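Local coordinates for protein tryptophan--tRNA ligase (Campylobacter jejuni subsp. jejuni, PDB 3TZL) that probably joins tryptophan to its cognate tRNA at the expense of ATP, working as a homodimeric class I aminoacyl-tRNA synthetase, at residues S35-F40 / Q75-W80; E105-Y110 / Q149-E154; K237-F242 / I267-L272. All coordinates share one frame; numbering follows the deposited sequence.

Interaction 1. Residues S35-F40 / Q75-W80; sequences SQMFMF and QKSVFW. With TRP (tryptophan), chain J.
Val-78 lies against the ring of Phe-38. Its CB stands 4.0 Å from the centroid of that ring, almost on the ring normal, a CH-pi contact that suits a compact branched side chain beside a flat one. Two residues on, the same face of the sheet repeats the theme with the strands exchanged, for Phe-40 CB sits over the six-membered ring of Trp-80, 3.6 Å from its centroid. The indole reaches across because Trp-80 CG is placed between its own backbone N and carbonyl carbon (chi1 76°), which also brings CZ3 of Trp-80 to 3.9 Å from CD1 of Phe-38. The Phe-40 ring runs on past the indole, the two planes inclined by 36°, until Phe-40 CZ lies 3.5 Å from NE1 of the bound tryptophan, which sits at the ring edge. On the other face Met-39, a selenomethionine, sets CB in the plane of the Phe-79 ring.

Beneath the side chains the strands run parallel. Met-39 uses both its N and its O, the N donating to Val-78 O (2.8 Å) and the O accepting from Trp-80 N, while Val-78 N bonds to Met-37 O. Where they begin, a water links Ser-35 O, Met-37 N and Ser-77 OG, the last also bonded to Gln-32. Farther out, strand 5-10 continues the parallel sheet of the Rossmann-like catalytic fold, and helix 291-320 packs on Phe-38, Val-78 and Trp-80. Two nearly straight backbone bonds and a third more bent one, with close aromatic packing, would be expected to give Phe-40 a firm, apolar backing in the tryptophan pocket.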
loop_
_atom_site.group_PDB
_atom_site.type_symbol
_atom_site.label_atom_id
_atom_site.label_comp_id
_atom_site.label_asym_id
_atom_site.label_seq_id
_atom_site.Cartn_x
_atom_site.Cartn_y
_atom_site.Cartn_z
ATOM N N SER B 35 16.609 14.163 -23.184
ATOM C CA SER B 35 16.535 13.236 -22.060
ATOM C C SER B 35 15.370 12.276 -22.240
ATOM O O SER B 35 14.420 12.560 -22.978
ATOM C CB SER B 35 16.391 13.982 -20.729
ATOM O OG SER B 35 17.647 14.419 -20.235
ATOM N N GLN B 36 15.453 11.133 -21.566
ATOM C CA GLN B 36 14.341 10.191 -21.531
ATOM C C GLN B 36 13.501 10.494 -20.298
ATOM O O GLN B 36 13.764 9.951 -19.226
ATOM C CB GLN B 36 14.859 8.758 -21.478
ATOM C CG GLN B 36 13.792 7.709 -21.763
ATOM C CD GLN B 36 14.229 6.303 -21.364
ATOM O OE1 GLN B 36 13.422 5.379 -21.328
ATOM N NE2 GLN B 36 15.510 6.143 -21.062
HETATM N N MSE B 37 12.500 11.363 -20.457
HETATM C CA MSE B 37 11.734 11.904 -19.323
HETATM C C MSE B 37 10.469 11.102 -18.986
HETATM O O MSE B 37 9.638 10.877 -19.854
HETATM C CB MSE B 37 11.326 13.357 -19.605
HETATM C CG MSE B 37 12.483 14.330 -19.896
HETATM SE SE MSE B 37 13.356 14.867 -18.256
HETATM C CE MSE B 37 11.970 15.964 -17.470
ATOM N N PHE B 38 10.316 10.714 -17.717
ATOM C CA PHE B 38 9.077 10.112 -17.210
ATOM C C PHE B 38 8.493 11.080 -16.196
ATOM O O PHE B 38 9.189 11.481 -15.270
ATOM C CB PHE B 38 9.366 8.781 -16.494
ATOM C CG PHE B 38 9.542 7.608 -17.424
ATOM C CD1 PHE B 38 8.812 6.448 -17.242
ATOM C CD2 PHE B 38 10.413 7.679 -18.500
ATOM C CE1 PHE B 38 8.970 5.360 -18.105
ATOM C CE2 PHE B 38 10.564 6.591 -19.374
ATOM C CZ PHE B 38 9.838 5.437 -19.163
HETATM N N MSE B 39 7.227 11.458 -16.341
HETATM C CA MSE B 39 6.643 12.419 -15.409
HETATM C C MSE B 39 5.254 11.946 -15.078
HETATM O O MSE B 39 4.501 11.568 -15.976
HETATM C CB MSE B 39 6.559 13.816 -16.032
HETATM C CG MSE B 39 7.878 14.602 -16.072
HETATM SE SE MSE B 39 8.002 15.625 -17.730
HETATM C CE MSE B 39 7.827 14.022 -18.820
ATOM N N PHE B 40 4.899 11.964 -13.796
ATOM C CA PHE B 40 3.564 11.543 -13.418
ATOM C C PHE B 40 2.965 12.515 -12.426
ATOM O O PHE B 40 3.694 13.144 -11.656
ATOM C CB PHE B 40 3.562 10.117 -12.853
ATOM C CG PHE B 40 4.389 9.951 -11.607
ATOM C CD1 PHE B 40 3.803 10.076 -10.359
ATOM C CD2 PHE B 40 5.750 9.677 -11.687
ATOM C CE1 PHE B 40 4.551 9.939 -9.209
ATOM C CE2 PHE B 40 6.519 9.533 -10.534
ATOM C CZ PHE B 40 5.915 9.663 -9.291
ATOM N N GLN B 75 4.247 12.435 -26.721
ATOM C CA GLN B 75 4.895 11.647 -27.751
ATOM C C GLN B 75 6.357 11.401 -27.401
ATOM O O GLN B 75 6.850 10.280 -27.508
ATOM C CB GLN B 75 4.819 12.392 -29.083
ATOM C CG GLN B 75 5.152 11.536 -30.277
ATOM C CD GLN B 75 4.122 10.455 -30.476
ATOM O OE1 GLN B 75 2.936 10.674 -30.226
ATOM N NE2 GLN B 75 4.563 9.274 -30.905
ATOM N N LYS B 76 7.048 12.459 -26.998
ATOM C CA LYS B 76 8.449 12.370 -26.616
ATOM C C LYS B 76 8.623 11.707 -25.245
ATOM O O LYS B 76 9.523 10.887 -25.055
ATOM C CB LYS B 76 9.065 13.766 -26.578
ATOM C CG LYS B 76 8.953 14.537 -27.890
ATOM C CD LYS B 76 9.501 15.965 -27.763
ATOM C CE LYS B 76 9.723 16.608 -29.142
ATOM N NZ LYS B 76 10.706 15.866 -30.002
ATOM N N SER B 77 7.752 12.056 -24.305
ATOM C CA SER B 77 7.912 11.669 -22.898
ATOM C C SER B 77 6.855 10.677 -22.453
ATOM O O SER B 77 5.925 10.390 -23.191
ATOM C CB SER B 77 7.797 12.901 -22.008
ATOM O OG SER B 77 8.789 13.856 -22.328
ATOM N N VAL B 78 6.995 10.160 -21.235
ATOM C CA VAL B 78 5.971 9.288 -20.671
ATOM C C VAL B 78 5.316 10.033 -19.533
ATOM O O VAL B 78 5.965 10.351 -18.544
ATOM C CB VAL B 78 6.537 7.931 -20.235
ATOM C CG1 VAL B 78 5.467 7.083 -19.580
ATOM C CG2 VAL B 78 7.137 7.207 -21.461
ATOM N N PHE B 79 4.032 10.346 -19.712
ATOM C CA PHE B 79 3.313 11.232 -18.809
ATOM C C PHE B 79 1.971 10.639 -18.396
ATOM O O PHE B 79 1.093 10.445 -19.224
ATOM C CB PHE B 79 3.099 12.578 -19.492
ATOM C CG PHE B 79 2.327 13.566 -18.667
ATOM C CD1 PHE B 79 2.894 14.144 -17.542
ATOM C CD2 PHE B 79 1.041 13.939 -19.035
ATOM C CE1 PHE B 79 2.188 15.067 -16.785
ATOM C CE2 PHE B 79 0.329 14.870 -18.283
ATOM C CZ PHE B 79 0.909 15.434 -17.156
ATOM N N TRP B 80 1.808 10.375 -17.109
ATOM C CA TRP B 80 0.627 9.667 -16.657
ATOM C C TRP B 80 0.209 10.098 -15.266
ATOM O O TRP B 80 0.898 10.860 -14.606
ATOM C CB TRP B 80 0.847 8.140 -16.721
ATOM C CG TRP B 80 1.696 7.549 -15.633
ATOM C CD1 TRP B 80 1.259 6.842 -14.550
ATOM C CD2 TRP B 80 3.130 7.593 -15.531
ATOM N NE1 TRP B 80 2.331 6.446 -13.781
ATOM C CE2 TRP B 80 3.488 6.899 -14.360
ATOM C CE3 TRP B 80 4.142 8.162 -16.314
ATOM C CZ2 TRP B 80 4.818 6.747 -13.955
ATOM C CZ3 TRP B 80 5.460 8.012 -15.909
ATOM C CH2 TRP B 80 5.785 7.313 -14.738
HETATM N N TRP J . 7.515 13.674 -3.109
HETATM C CA TRP J . 7.550 14.503 -4.318
HETATM C C TRP J . 7.201 15.950 -3.997
HETATM O O TRP J . 7.376 16.850 -4.827
HETATM C CB TRP J . 6.600 13.949 -5.395
HETATM C CG TRP J . 6.951 12.547 -5.794
HETATM C CD1 TRP J . 6.249 11.403 -5.526
HETATM C CD2 TRP J . 8.129 12.148 -6.494
HETATM N NE1 TRP J . 6.918 10.309 -6.040
HETATM C CE2 TRP J . 8.080 10.741 -6.631
HETATM C CE3 TRP J . 9.225 12.844 -7.021
HETATM C CZ2 TRP J . 9.080 10.022 -7.286
HETATM C CZ3 TRP J . 10.224 12.125 -7.667
HETATM C CH2 TRP J . 10.140 10.731 -7.798
HETATM O OXT TRP J . 6.737 16.234 -2.891
HETATM O O HOH W 1 11.492 12.774 -23.021
HETATM O O HOH W 2 10.829 9.315 -22.556
#

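Interaction 2. Residues E105-Y110 / Q149-E154; sequences ERAHSY and QIQHVE. With TRP (tryptophan), chain J.
The imidazole of His-152 is gripped at its edge, in the ring plane, at both nitrogens. NE2 of His-152 hydrogen-bonds to Ser-109 OG at 3.0 Å, and ND1 of His-152 donates to Gln-149 OE1, also at 3.0 Å. That oxygen receives the N-H from above its carbonyl plane. The ring of Tyr-127 meets the imidazole at a steep angle. A second flat group, the amide of Gln-151, meets the His-108 ring obliquely, their planes 33° apart, with Gln-151 OE1 3.4 Å from His-108 CD2.

In Gln-151, CG anti to the backbone N (chi1 -168°) and an extended chain beyond carry the amide out from the helix to the main chain of Arg-106 and His-108. His-108 N donates to Gln-151 OE1 (3.0 Å), in the amide plane and on a lone pair. Gln-151 NE2 donates to Arg-106 O (3.2 Å), reaching it from above the carbonyl plane. Here helix 108-115 begins: Ala-107 holds the N-cap position but has no polar side chain, and the glutamine of helix 150-167 supplies an acceptor for the first turn. A water extends this, giving a proton to Gln-151 OE1 (2.7 Å) and accepting one from Ser-109 N.

Ser-109 CB points toward helix 150-167, placing its short hydroxyl directly at the imidazole edge, and OG has a further, weak bond to Tyr-127 OH. Through His-152 the serine lies behind a first-shell residue, for Gln-149 OE1 also takes a hydrogen bond from the amino N of the bound tryptophan, at 3.0 Å, and that amino group has a second partner in Asp-134.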
loop_
_atom_site.group_PDB
_atom_site.type_symbol
_atom_site.label_atom_id
_atom_site.label_comp_id
_atom_site.label_asym_id
_atom_site.label_seq_id
_atom_site.Cartn_x
_atom_site.Cartn_y
_atom_site.Cartn_z
ATOM N N GLU B 105 11.655 6.485 10.428
ATOM C CA GLU B 105 11.632 7.289 11.646
ATOM C C GLU B 105 12.585 8.471 11.540
ATOM O O GLU B 105 12.386 9.495 12.194
ATOM C CB GLU B 105 11.980 6.443 12.878
ATOM C CG GLU B 105 10.881 5.466 13.271
ATOM C CD GLU B 105 11.343 4.400 14.253
ATOM O OE1 GLU B 105 12.527 4.413 14.655
ATOM O OE2 GLU B 105 10.516 3.539 14.622
ATOM N N ARG B 106 13.620 8.337 10.715
ATOM C CA ARG B 106 14.591 9.414 10.559
ATOM C C ARG B 106 14.247 10.383 9.426
ATOM O O ARG B 106 14.882 11.425 9.287
ATOM C CB ARG B 106 16.005 8.852 10.374
ATOM C CG ARG B 106 16.584 8.255 11.641
ATOM C CD ARG B 106 17.962 7.679 11.413
ATOM N NE ARG B 106 18.035 6.333 11.964
ATOM C CZ ARG B 106 18.222 5.241 11.236
ATOM N NH1 ARG B 106 18.382 5.333 9.924
ATOM N NH2 ARG B 106 18.267 4.057 11.827
ATOM N N ALA B 107 13.255 10.037 8.613
ATOM C CA ALA B 107 12.830 10.913 7.525
ATOM C C ALA B 107 12.392 12.258 8.106
ATOM O O ALA B 107 11.578 12.315 9.033
ATOM C CB ALA B 107 11.690 10.271 6.739
ATOM N N HIS B 108 12.961 13.336 7.584
ATOM C CA HIS B 108 12.693 14.658 8.124
ATOM C C HIS B 108 11.223 15.020 7.989
ATOM O O HIS B 108 10.649 15.638 8.878
ATOM C CB HIS B 108 13.582 15.698 7.447
ATOM C CG HIS B 108 15.010 15.634 7.885
ATOM N ND1 HIS B 108 15.404 15.905 9.180
ATOM C CD2 HIS B 108 16.138 15.323 7.204
ATOM C CE1 HIS B 108 16.715 15.766 9.276
ATOM N NE2 HIS B 108 17.185 15.413 8.092
ATOM N N SER B 109 10.605 14.600 6.901
ATOM C CA SER B 109 9.202 14.884 6.680
ATOM C C SER B 109 8.324 14.344 7.805
ATOM O O SER B 109 7.318 14.919 8.126
ATOM C CB SER B 109 8.736 14.371 5.312
ATOM O OG SER B 109 9.273 13.097 4.985
ATOM N N TYR B 110 8.727 13.248 8.415
ATOM C CA TYR B 110 8.001 12.690 9.557
ATOM C C TYR B 110 8.506 13.281 10.874
ATOM O O TYR B 110 7.711 13.664 11.732
ATOM C CB TYR B 110 8.106 11.161 9.574
ATOM C CG TYR B 110 7.636 10.506 10.860
ATOM C CD1 TYR B 110 6.286 10.278 11.093
ATOM C CD2 TYR B 110 8.548 10.094 11.830
ATOM C CE1 TYR B 110 5.848 9.678 12.261
ATOM C CE2 TYR B 110 8.118 9.477 13.007
ATOM C CZ TYR B 110 6.762 9.275 13.213
ATOM O OH TYR B 110 6.317 8.670 14.377
ATOM N N GLN B 149 13.932 16.656 -0.997
ATOM C CA GLN B 149 13.613 15.298 -1.356
ATOM C C GLN B 149 14.822 14.409 -1.441
ATOM O O GLN B 149 14.708 13.268 -1.772
ATOM C CB GLN B 149 12.886 15.273 -2.702
ATOM C CG GLN B 149 11.571 16.010 -2.759
ATOM C CD GLN B 149 10.569 15.506 -1.755
ATOM O OE1 GLN B 149 10.087 14.384 -1.835
ATOM N NE2 GLN B 149 10.244 16.331 -0.814
ATOM N N ILE B 150 15.990 14.938 -1.151
ATOM C CA ILE B 150 17.197 14.133 -1.330
ATOM C C ILE B 150 17.180 12.887 -0.460
ATOM O O ILE B 150 17.521 11.793 -0.904
ATOM C CB ILE B 150 18.482 14.902 -0.988
ATOM C CG1 ILE B 150 18.566 16.196 -1.786
ATOM C CG2 ILE B 150 19.706 14.036 -1.268
ATOM C CD1 ILE B 150 18.504 15.983 -3.252
ATOM N N GLN B 151 16.789 13.061 0.792
ATOM C CA GLN B 151 16.753 11.947 1.721
ATOM C C GLN B 151 15.809 10.854 1.223
ATOM O O GLN B 151 16.095 9.670 1.341
ATOM C CB GLN B 151 16.349 12.436 3.107
ATOM C CG GLN B 151 16.567 11.415 4.205
ATOM C CD GLN B 151 15.976 11.869 5.518
ATOM O OE1 GLN B 151 15.001 12.620 5.544
ATOM N NE2 GLN B 151 16.562 11.423 6.615
ATOM N N HIS B 152 14.688 11.250 0.640
ATOM C CA HIS B 152 13.757 10.264 0.103
ATOM C C HIS B 152 14.389 9.366 -0.967
ATOM O O HIS B 152 14.153 8.160 -0.985
ATOM C CB HIS B 152 12.504 10.950 -0.425
ATOM C CG HIS B 152 11.679 11.573 0.651
ATOM N ND1 HIS B 152 10.863 12.658 0.430
ATOM C CD2 HIS B 152 11.550 11.264 1.961
ATOM C CE1 HIS B 152 10.263 12.990 1.558
ATOM N NE2 HIS B 152 10.658 12.157 2.501
ATOM N N VAL B 153 15.189 9.955 -1.849
ATOM C CA VAL B 153 15.851 9.188 -2.898
ATOM C C VAL B 153 16.886 8.231 -2.299
ATOM O O VAL B 153 17.010 7.089 -2.746
ATOM C CB VAL B 153 16.513 10.111 -3.911
ATOM C CG1 VAL B 153 17.183 9.300 -5.015
ATOM C CG2 VAL B 153 15.471 11.079 -4.487
ATOM N N GLU B 154 17.608 8.699 -1.278
ATOM C CA GLU B 154 18.531 7.859 -0.524
ATOM C C GLU B 154 17.821 6.677 0.125
ATOM O O GLU B 154 18.329 5.543 0.131
ATOM C CB GLU B 154 19.249 8.687 0.543
ATOM C CG GLU B 154 20.193 9.740 -0.018
ATOM C CD GLU B 154 20.830 10.586 1.068
ATOM O OE1 GLU B 154 20.399 10.483 2.235
ATOM O OE2 GLU B 154 21.762 11.356 0.753
HETATM N N TRP J . 7.515 13.674 -3.109
HETATM C CA TRP J . 7.550 14.503 -4.318
HETATM C C TRP J . 7.201 15.950 -3.997
HETATM O O TRP J . 7.376 16.850 -4.827
HETATM C CB TRP J . 6.600 13.949 -5.395
HETATM C CG TRP J . 6.951 12.547 -5.794
HETATM C CD1 TRP J . 6.249 11.403 -5.526
HETATM C CD2 TRP J . 8.129 12.148 -6.494
HETATM N NE1 TRP J . 6.918 10.309 -6.040
HETATM C CE2 TRP J . 8.080 10.741 -6.631
HETATM C CE3 TRP J . 9.225 12.844 -7.021
HETATM C CZ2 TRP J . 9.080 10.022 -7.286
HETATM C CZ3 TRP J . 10.224 12.125 -7.667
HETATM C CH2 TRP J . 10.140 10.731 -7.798
HETATM O OXT TRP J . 6.737 16.234 -2.891
HETATM O O HOH W 3 12.756 13.738 4.593
#

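Interaction 3. Residues K237-F242 / I267-L272; sequences KIAKLF and IYLNEL
Apolar contact carries this meeting of 237-242 with 267-272. Leu-269 and Leu-272 carry it from their helix, and Leu-269 uses both methyls. Its CG is anti to the backbone N (chi1 -177°), which turns the forked end of the side chain toward the other segment, and the two methyls then divide the work. CD1 of Leu-269 rests 3.9 Å from Ala-239 CA, while CD2 of Leu-269 meets Ile-238 CG2 at 4.1 Å, the two side chains crossing at about a right angle. Ala-239 suits its place because a lone methyl lets the backbones come close, with its CA 6.2 Å from the CA of Leu-269. The same methyl is shared: Ala-239 CB also touches Leu-272 CD1 at 4.2 Å. Farther along, Phe-242 and Leu-272 meet more loosely through their CB atoms, 4.5 Å apart.

Aromatic contacts flank the apolar residues at Phe-242 and Tyr-268. The Phe-242 ring packs edge-to-face with Tyr-276 and with Phe-22, the latter from helix 18-30. Tyr-268, one turn before Leu-272, has CG of that leucine over one face, toward the rim, and makes a cation-pi contact with Arg-254.

Between the two segments the contact is wholly apolar; their backbone bonds are made within each. Phe-242 N bonds to Ala-239 O at 2.9 Å, and Leu-272 N bonds to Tyr-268 O in regular helical fashion. Asn-270 ND2 turns back to Lys-266 O.

Ile-238 also packs on Ile-18 and Val-186, and its side chain is about 5 Å from that of Met-193 in the KMSKS motif. Helices 234-239 and 262-276 thus pack together in the all-helical part that follows the KMSKS loop, which in class Ic synthetases such as this one probably forms the C-terminal, anticodon-recognising domain.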
loop_
_atom_site.group_PDB
_atom_site.type_symbol
_atom_site.label_atom_id
_atom_site.label_comp_id
_atom_site.label_asym_id
_atom_site.label_seq_id
_atom_site.Cartn_x
_atom_site.Cartn_y
_atom_site.Cartn_z
ATOM N N LYS B 237 12.359 43.804 -14.151
ATOM C CA LYS B 237 12.907 42.500 -13.785
ATOM C C LYS B 237 11.977 41.355 -14.193
ATOM O O LYS B 237 12.437 40.311 -14.653
ATOM C CB LYS B 237 13.173 42.422 -12.285
ATOM C CG LYS B 237 14.318 43.280 -11.791
ATOM C CD LYS B 237 14.467 43.136 -10.280
ATOM C CE LYS B 237 15.799 43.684 -9.783
ATOM N NZ LYS B 237 16.026 45.102 -10.190
ATOM N N ILE B 238 10.674 41.551 -14.021
ATOM C CA ILE B 238 9.701 40.546 -14.432
ATOM C C ILE B 238 9.486 40.525 -15.954
ATOM O O ILE B 238 9.324 39.459 -16.548
ATOM C CB ILE B 238 8.358 40.727 -13.704
ATOM C CG1 ILE B 238 8.539 40.506 -12.201
ATOM C CG2 ILE B 238 7.306 39.743 -14.230
ATOM C CD1 ILE B 238 7.343 40.939 -11.402
ATOM N N ALA B 239 9.505 41.693 -16.584
ATOM C CA ALA B 239 9.355 41.761 -18.037
ATOM C C ALA B 239 10.475 41.011 -18.763
ATOM O O ALA B 239 10.235 40.407 -19.809
ATOM C CB ALA B 239 9.293 43.199 -18.507
ATOM N N LYS B 240 11.685 41.053 -18.202
ATOM C CA LYS B 240 12.864 40.415 -18.799
ATOM C C LYS B 240 12.619 38.961 -19.183
ATOM O O LYS B 240 13.158 38.477 -20.180
ATOM C CB LYS B 240 14.057 40.462 -17.839
ATOM C CG LYS B 240 14.611 41.844 -17.578
ATOM C CD LYS B 240 15.644 41.822 -16.458
ATOM C CE LYS B 240 16.905 41.070 -16.865
ATOM N NZ LYS B 240 17.684 41.823 -17.886
ATOM N N LEU B 241 11.803 38.283 -18.379
ATOM C CA LEU B 241 11.542 36.860 -18.520
ATOM C C LEU B 241 10.850 36.540 -19.832
ATOM O O LEU B 241 10.940 35.421 -20.341
ATOM C CB LEU B 241 10.651 36.385 -17.367
ATOM C CG LEU B 241 11.175 36.560 -15.944
ATOM C CD1 LEU B 241 10.096 36.219 -14.942
ATOM C CD2 LEU B 241 12.398 35.673 -15.728
ATOM N N PHE B 242 10.143 37.528 -20.361
ATOM C CA PHE B 242 9.303 37.341 -21.532
ATOM C C PHE B 242 9.918 37.985 -22.770
ATOM O O PHE B 242 9.341 37.921 -23.859
ATOM C CB PHE B 242 7.913 37.948 -21.276
ATOM C CG PHE B 242 7.218 37.388 -20.052
ATOM C CD1 PHE B 242 6.396 36.269 -20.151
ATOM C CD2 PHE B 242 7.385 37.983 -18.810
ATOM C CE1 PHE B 242 5.760 35.760 -19.038
ATOM C CE2 PHE B 242 6.747 37.472 -17.686
ATOM C CZ PHE B 242 5.936 36.368 -17.802
ATOM N N ILE B 267 0.915 48.308 -17.843
ATOM C CA ILE B 267 -0.013 48.028 -18.936
ATOM C C ILE B 267 0.678 47.175 -20.000
ATOM O O ILE B 267 0.126 46.171 -20.479
ATOM C CB ILE B 267 -0.539 49.331 -19.573
ATOM C CG1 ILE B 267 -1.584 49.985 -18.658
ATOM C CG2 ILE B 267 -1.135 49.048 -20.946
ATOM C CD1 ILE B 267 -2.136 51.282 -19.182
ATOM N N TYR B 268 1.896 47.586 -20.346
ATOM C CA TYR B 268 2.760 46.835 -21.242
ATOM C C TYR B 268 3.030 45.423 -20.718
ATOM O O TYR B 268 2.928 44.458 -21.463
ATOM C CB TYR B 268 4.082 47.585 -21.455
ATOM C CG TYR B 268 5.065 46.848 -22.335
ATOM C CD1 TYR B 268 4.731 46.498 -23.634
ATOM C CD2 TYR B 268 6.334 46.510 -21.869
ATOM C CE1 TYR B 268 5.626 45.816 -24.447
ATOM C CE2 TYR B 268 7.236 45.836 -22.678
ATOM C CZ TYR B 268 6.875 45.491 -23.967
ATOM O OH TYR B 268 7.757 44.816 -24.783
ATOM N N LEU B 269 3.356 45.298 -19.432
ATOM C CA LEU B 269 3.641 43.987 -18.852
ATOM C C LEU B 269 2.458 43.049 -19.011
ATOM O O LEU B 269 2.633 41.879 -19.360
ATOM C CB LEU B 269 4.054 44.095 -17.379
ATOM C CG LEU B 269 4.447 42.759 -16.721
ATOM C CD1 LEU B 269 5.467 42.014 -17.572
ATOM C CD2 LEU B 269 4.995 42.970 -15.318
ATOM N N ASN B 270 1.253 43.561 -18.765
ATOM C CA ASN B 270 0.028 42.796 -19.024
ATOM C C ASN B 270 -0.032 42.224 -20.437
ATOM O O ASN B 270 -0.307 41.035 -20.616
ATOM C CB ASN B 270 -1.218 43.646 -18.776
ATOM C CG ASN B 270 -1.619 43.668 -17.330
ATOM O OD1 ASN B 270 -2.385 42.820 -16.878
ATOM N ND2 ASN B 270 -1.104 44.639 -16.586
ATOM N N GLU B 271 0.230 43.069 -21.428
ATOM C CA GLU B 271 0.261 42.635 -22.823
ATOM C C GLU B 271 1.271 41.517 -23.063
ATOM O O GLU B 271 0.969 40.551 -23.762
ATOM C CB GLU B 271 0.588 43.802 -23.754
ATOM C CG GLU B 271 -0.418 44.928 -23.719
ATOM C CD GLU B 271 -0.061 46.061 -24.681
ATOM O OE1 GLU B 271 0.903 45.914 -25.470
ATOM O OE2 GLU B 271 -0.748 47.102 -24.644
ATOM N N LEU B 272 2.471 41.668 -22.505
ATOM C CA LEU B 272 3.510 40.642 -22.614
ATOM C C LEU B 272 3.064 39.306 -22.028
ATOM O O LEU B 272 3.178 38.267 -22.677
ATOM C CB LEU B 272 4.782 41.084 -21.893
ATOM C CG LEU B 272 5.675 42.044 -22.666
ATOM C CD1 LEU B 272 6.924 42.364 -21.851
ATOM C CD2 LEU B 272 6.027 41.427 -24.023
#

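Interactions 1 and 3 are buried, the first in the sheet of the catalytic fold and the other in the helical region across the nucleotide site; interaction 2, near the second subunit, is partly exposed. They share no helix or strand, and their centres stand 25 to 39 Å apart. Interactions 1 and 2 meet the same ligand at different ends, an aromatic edge near the indole in one and a chain of hydrogen bonds ending at the amino group in the other. Chemistry follows place: backbone ladder and ring packing in the sheet, side-chain amide and imidazole bonds in interaction 2, and aliphatic packing alone between the segments of interaction 3, while waters join both 1 and 2.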